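Local coordinates for beta-L-arabinobiosidase (Bacteroides thetaiotaomicron, PDB 5MQR), which probably hydrolyses glycosidic bonds in complex plant pectin, perhaps with sialidase and beta-L-arabinobiosidase activities, at residues 746-758 with 776-788. Residues are numbered along the deposited sequence; the frame is centred on the assembly and turned at random.
Sequences KMDKFSSWNADAV and KDLETEYQRWERT
Carboxylate oxygen OE2 of E781 is gripped by two side chains of 746-758 and by a water. S752 OG donates to E781 OE2 over 2.7 Å, coming from above the carboxylate plane, while the longer bond from N754 ND2 to the same OE2, at 3.3 Å, uses the syn lone pair and is bent to 135° at the hydrogen. Glutamate suits this place because its chain, with CG anti to the backbone N (chi1 179°) and extended beyond, carries the acid straight from the helix to the loop; Y736 of helix 726-737 holds OE1. Serine suits position 752 because its hydroxyl also accepts, from N754 N at 3.0 Å, an ST turn that shapes the chain where helix 754-765 begins. The water, 2.7 Å from E781 OE2, accepts from R784 NH2 and W785 NE1, a bridge that probably lets the arginine offset the acid's charge without direct contact. An alanine in place of E781 would probably leave the S752 hydroxyl and N754 ND2 without their shared acceptor. Segments 754-758 and 776-788 of consecutive helices run nearly antiparallel, at 156°, a helical hairpin consistent with the (alpha/alpha)6 barrel of MGH1-like glycoside hydrolases. Between them L778 fills the apolar end: CD1 lies 3.9 Å from V758 CG1, and CD2 lies 3.9 Å from A755 CA, an approach the small alanine permits. At the other end the broad indole of W785 packs against the backbone of the 3-10 segment and loop 747-752, its CZ2 3.0 Å from F750 O, and R784 NH1 sits 3.4 Å above one face of that ring, offset toward the rim.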
loop_
_atom_site.group_PDB
_atom_site.type_symbol
_atom_site.label_atom_id
_atom_site.label_comp_id
_atom_site.label_asym_id
_atom_site.label_seq_id
_atom_site.Cartn_x
_atom_site.Cartn_y
_atom_site.Cartn_z
ATOM N N LYS A 746 6.244 26.780 41.094
ATOM C CA LYS A 746 7.053 25.576 41.350
ATOM C C LYS A 746 7.801 25.023 40.147
ATOM O O LYS A 746 8.391 23.955 40.230
ATOM C CB LYS A 746 6.218 24.500 42.043
ATOM C CG LYS A 746 5.738 25.003 43.392
ATOM C CD LYS A 746 4.969 23.957 44.163
ATOM C CE LYS A 746 4.513 24.540 45.490
ATOM N NZ LYS A 746 3.874 23.485 46.321
HETATM N N MSE A 747 7.855 25.777 39.058
HETATM C CA MSE A 747 8.873 25.537 38.019
HETATM C C MSE A 747 10.278 25.665 38.588
HETATM O O MSE A 747 11.209 25.020 38.095
HETATM C CB MSE A 747 8.692 26.489 36.831
HETATM C CG MSE A 747 7.415 26.138 36.083
HETATM SE SE MSE A 747 7.232 27.059 34.360
HETATM C CE MSE A 747 8.478 25.828 33.471
ATOM N N ASP A 748 10.454 26.479 39.631
ATOM C CA ASP A 748 11.750 26.583 40.272
ATOM C C ASP A 748 12.164 25.317 41.070
ATOM O O ASP A 748 13.281 25.260 41.540
ATOM C CB ASP A 748 11.899 27.918 41.072
ATOM C CG ASP A 748 11.048 27.991 42.351
ATOM O OD1 ASP A 748 10.450 26.988 42.813
ATOM O OD2 ASP A 748 10.976 29.105 42.912
ATOM N N LYS A 749 11.290 24.315 41.198
ATOM C CA LYS A 749 11.591 23.120 41.979
ATOM C C LYS A 749 12.243 22.005 41.171
ATOM O O LYS A 749 12.717 21.047 41.757
ATOM C CB LYS A 749 10.320 22.571 42.664
ATOM C CG LYS A 749 9.661 23.513 43.674
ATOM C CD LYS A 749 10.553 23.757 44.877
ATOM C CE LYS A 749 9.859 24.627 45.913
ATOM N NZ LYS A 749 10.884 25.247 46.806
ATOM N N PHE A 750 12.251 22.117 39.843
ATOM C CA PHE A 750 12.855 21.095 39.002
ATOM C C PHE A 750 13.610 21.676 37.817
ATOM O O PHE A 750 13.162 22.651 37.190
ATOM C CB PHE A 750 11.796 20.107 38.500
ATOM C CG PHE A 750 11.164 19.291 39.591
ATOM C CD1 PHE A 750 11.829 18.196 40.129
ATOM C CD2 PHE A 750 9.928 19.636 40.109
ATOM C CE1 PHE A 750 11.264 17.445 41.156
ATOM C CE2 PHE A 750 9.353 18.885 41.124
ATOM C CZ PHE A 750 10.022 17.794 41.654
ATOM N N SER A 751 14.760 21.062 37.526
ATOM C CA SER A 751 15.549 21.406 36.370
ATOM C C SER A 751 14.676 21.355 35.123
ATOM O O SER A 751 13.668 20.637 35.075
ATOM C CB SER A 751 16.725 20.444 36.204
ATOM O OG SER A 751 17.557 20.420 37.350
ATOM N N SER A 752 15.084 22.130 34.121
ATOM C CA SER A 752 14.289 22.323 32.904
ATOM C C SER A 752 15.107 22.206 31.622
ATOM O O SER A 752 16.167 22.852 31.503
ATOM C CB SER A 752 13.632 23.707 32.938
ATOM O OG SER A 752 13.016 23.984 31.698
ATOM N N TRP A 753 14.599 21.409 30.672
ATOM C CA TRP A 753 15.019 21.494 29.263
ATOM C C TRP A 753 13.891 21.990 28.383
ATOM O O TRP A 753 13.817 21.673 27.206
ATOM C CB TRP A 753 15.657 20.197 28.745
ATOM C CG TRP A 753 14.815 18.978 28.507
ATOM C CD1 TRP A 753 14.261 18.611 27.344
ATOM C CD2 TRP A 753 14.509 17.931 29.439
ATOM N NE1 TRP A 753 13.604 17.426 27.473
ATOM C CE2 TRP A 753 13.752 16.974 28.752
ATOM C CE3 TRP A 753 14.817 17.704 30.778
ATOM C CZ2 TRP A 753 13.275 15.816 29.359
ATOM C CZ3 TRP A 753 14.347 16.547 31.384
ATOM C CH2 TRP A 753 13.577 15.624 30.680
ATOM N N ASN A 754 13.069 22.881 28.922
ATOM C CA ASN A 754 11.826 23.245 28.249
ATOM C C ASN A 754 11.961 24.101 27.012
ATOM O O ASN A 754 11.093 24.021 26.135
ATOM C CB ASN A 754 10.860 23.900 29.218
ATOM C CG ASN A 754 10.374 22.938 30.274
ATOM O OD1 ASN A 754 10.392 21.706 30.096
ATOM N ND2 ASN A 754 9.977 23.488 31.406
ATOM N N ALA A 755 13.016 24.905 26.923
ATOM C CA ALA A 755 13.212 25.652 25.686
ATOM C C ALA A 755 13.563 24.691 24.562
ATOM O O ALA A 755 13.005 24.791 23.475
ATOM C CB ALA A 755 14.258 26.731 25.829
ATOM N N ASP A 756 14.444 23.731 24.830
ATOM C CA ASP A 756 14.690 22.634 23.859
ATOM C C ASP A 756 13.421 21.905 23.487
ATOM O O ASP A 756 13.222 21.636 22.327
ATOM C CB ASP A 756 15.718 21.633 24.371
ATOM C CG ASP A 756 15.789 20.382 23.549
ATOM O OD1 ASP A 756 16.567 20.355 22.567
ATOM O OD2 ASP A 756 15.073 19.418 23.920
ATOM N N ALA A 757 12.581 21.582 24.466
ATOM C CA ALA A 757 11.324 20.886 24.202
ATOM C C ALA A 757 10.329 21.707 23.367
ATOM O O ALA A 757 9.668 21.150 22.508
ATOM C CB ALA A 757 10.675 20.407 25.504
ATOM N N VAL A 758 10.229 23.010 23.608
ATOM C CA VAL A 758 9.369 23.872 22.799
ATOM C C VAL A 758 9.862 23.970 21.344
ATOM O O VAL A 758 9.040 23.913 20.420
ATOM C CB VAL A 758 9.176 25.270 23.434
ATOM C CG1 VAL A 758 8.578 26.265 22.438
ATOM C CG2 VAL A 758 8.278 25.146 24.641
ATOM N N LYS A 776 9.840 34.967 24.651
ATOM C CA LYS A 776 10.115 35.767 25.846
ATOM C C LYS A 776 9.961 34.973 27.134
ATOM O O LYS A 776 10.808 35.075 28.011
ATOM C CB LYS A 776 9.221 37.008 25.912
ATOM C CG LYS A 776 9.567 38.036 24.854
ATOM C CD LYS A 776 8.817 39.351 25.077
ATOM C CE LYS A 776 8.667 40.144 23.782
ATOM N NZ LYS A 776 8.701 41.611 24.069
ATOM N N ASP A 777 8.902 34.164 27.207
ATOM C CA ASP A 777 8.632 33.313 28.362
ATOM C C ASP A 777 9.782 32.354 28.621
ATOM O O ASP A 777 10.139 32.117 29.785
ATOM C CB ASP A 777 7.370 32.475 28.187
ATOM C CG ASP A 777 6.146 33.302 27.890
ATOM O OD1 ASP A 777 6.045 33.807 26.729
ATOM O OD2 ASP A 777 5.281 33.418 28.794
ATOM N N LEU A 778 10.352 31.804 27.542
ATOM C CA LEU A 778 11.497 30.900 27.646
ATOM C C LEU A 778 12.785 31.603 28.046
ATOM O O LEU A 778 13.598 31.009 28.769
ATOM C CB LEU A 778 11.704 30.109 26.368
ATOM C CG LEU A 778 10.557 29.155 26.020
ATOM C CD1 LEU A 778 10.794 28.631 24.608
ATOM C CD2 LEU A 778 10.399 28.036 27.044
ATOM N N GLU A 779 12.966 32.852 27.614
ATOM C CA GLU A 779 14.138 33.659 28.039
ATOM C C GLU A 779 14.070 33.973 29.511
ATOM O O GLU A 779 15.073 33.863 30.204
ATOM C CB GLU A 779 14.258 34.996 27.280
ATOM C CG GLU A 779 14.513 34.871 25.798
ATOM C CD GLU A 779 14.433 36.217 25.085
ATOM O OE1 GLU A 779 15.304 37.056 25.361
ATOM O OE2 GLU A 779 13.507 36.409 24.246
ATOM N N THR A 780 12.895 34.393 29.972
ATOM C CA THR A 780 12.675 34.622 31.395
ATOM C C THR A 780 13.007 33.353 32.206
ATOM O O THR A 780 13.692 33.432 33.221
ATOM C CB THR A 780 11.223 35.079 31.687
ATOM O OG1 THR A 780 10.955 36.276 30.953
ATOM C CG2 THR A 780 10.992 35.329 33.227
ATOM N N GLU A 781 12.529 32.193 31.744
ATOM C CA GLU A 781 12.872 30.930 32.405
ATOM C C GLU A 781 14.396 30.704 32.455
ATOM O O GLU A 781 14.954 30.418 33.537
ATOM C CB GLU A 781 12.189 29.750 31.719
ATOM C CG GLU A 781 12.501 28.398 32.333
ATOM C CD GLU A 781 11.802 27.252 31.628
ATOM O OE1 GLU A 781 11.436 27.390 30.434
ATOM O OE2 GLU A 781 11.648 26.192 32.280
ATOM N N TYR A 782 15.046 30.825 31.291
ATOM C CA TYR A 782 16.485 30.586 31.172
ATOM C C TYR A 782 17.269 31.489 32.144
ATOM O O TYR A 782 18.104 31.013 32.911
ATOM C CB TYR A 782 16.961 30.819 29.736
ATOM C CG TYR A 782 18.389 30.401 29.532
ATOM C CD1 TYR A 782 19.445 31.199 29.971
ATOM C CD2 TYR A 782 18.696 29.190 28.917
ATOM C CE1 TYR A 782 20.752 30.785 29.801
ATOM C CE2 TYR A 782 20.005 28.786 28.736
ATOM C CZ TYR A 782 21.026 29.579 29.178
ATOM O OH TYR A 782 22.325 29.160 29.001
ATOM N N GLN A 783 16.976 32.783 32.107
ATOM C CA GLN A 783 17.696 33.764 32.909
ATOM C C GLN A 783 17.555 33.505 34.425
ATOM O O GLN A 783 18.498 33.778 35.178
ATOM C CB GLN A 783 17.284 35.203 32.529
ATOM C CG GLN A 783 17.819 35.654 31.166
ATOM C CD GLN A 783 17.300 37.032 30.747
ATOM O OE1 GLN A 783 17.575 38.038 31.403
ATOM N NE2 GLN A 783 16.555 37.086 29.654
ATOM N N ARG A 784 16.407 32.955 34.848
ATOM C CA ARG A 784 16.178 32.633 36.249
ATOM C C ARG A 784 17.150 31.533 36.670
ATOM O O ARG A 784 17.869 31.697 37.657
ATOM C CB ARG A 784 14.712 32.236 36.526
ATOM C CG ARG A 784 14.469 31.822 37.975
ATOM C CD ARG A 784 13.014 31.492 38.294
ATOM N NE ARG A 784 12.341 30.649 37.304
ATOM C CZ ARG A 784 12.577 29.350 37.098
ATOM N NH1 ARG A 784 13.515 28.692 37.774
ATOM N NH2 ARG A 784 11.880 28.698 36.177
ATOM N N TRP A 785 17.200 30.443 35.902
ATOM C CA TRP A 785 18.158 29.372 36.190
ATOM C C TRP A 785 19.610 29.861 36.197
ATOM O O TRP A 785 20.391 29.505 37.070
ATOM C CB TRP A 785 17.989 28.187 35.215
ATOM C CG TRP A 785 16.760 27.377 35.493
ATOM C CD1 TRP A 785 15.696 27.179 34.656
ATOM C CD2 TRP A 785 16.464 26.669 36.692
ATOM N NE1 TRP A 785 14.743 26.384 35.270
ATOM C CE2 TRP A 785 15.201 26.044 36.512
ATOM C CE3 TRP A 785 17.150 26.482 37.900
ATOM C CZ2 TRP A 785 14.602 25.265 37.499
ATOM C CZ3 TRP A 785 16.546 25.700 38.906
ATOM C CH2 TRP A 785 15.279 25.096 38.688
ATOM N N GLU A 786 19.955 30.664 35.202
ATOM C CA GLU A 786 21.280 31.273 35.090
ATOM C C GLU A 786 21.634 32.141 36.295
ATOM O O GLU A 786 22.745 32.110 36.769
ATOM C CB GLU A 786 21.353 32.125 33.817
ATOM C CG GLU A 786 22.720 32.698 33.504
ATOM C CD GLU A 786 22.713 33.391 32.164
ATOM O OE1 GLU A 786 22.088 34.468 32.079
ATOM O OE2 GLU A 786 23.296 32.842 31.193
ATOM N N ARG A 787 20.670 32.905 36.778
ATOM C CA ARG A 787 20.859 33.752 37.962
ATOM C C ARG A 787 21.012 32.930 39.258
ATOM O O ARG A 787 21.877 33.240 40.076
ATOM C CB ARG A 787 19.715 34.777 38.034
ATOM C CG ARG A 787 19.461 35.475 39.371
ATOM C CD ARG A 787 18.649 36.768 39.204
ATOM N NE ARG A 787 17.824 36.784 37.983
ATOM C CZ ARG A 787 16.623 36.194 37.822
ATOM N NH1 ARG A 787 16.027 35.506 38.812
ATOM N NH2 ARG A 787 16.006 36.290 36.648
ATOM N N THR A 788 20.239 31.850 39.404
ATOM C CA THR A 788 20.178 31.121 40.671
ATOM C C THR A 788 21.083 29.911 40.803
ATOM O O THR A 788 21.365 29.513 41.938
ATOM C CB THR A 788 18.736 30.670 41.007
ATOM O OG1 THR A 788 18.267 29.695 40.067
ATOM C CG2 THR A 788 17.778 31.874 41.052
HETATM O O HOH W 1 11.908 26.029 34.927
#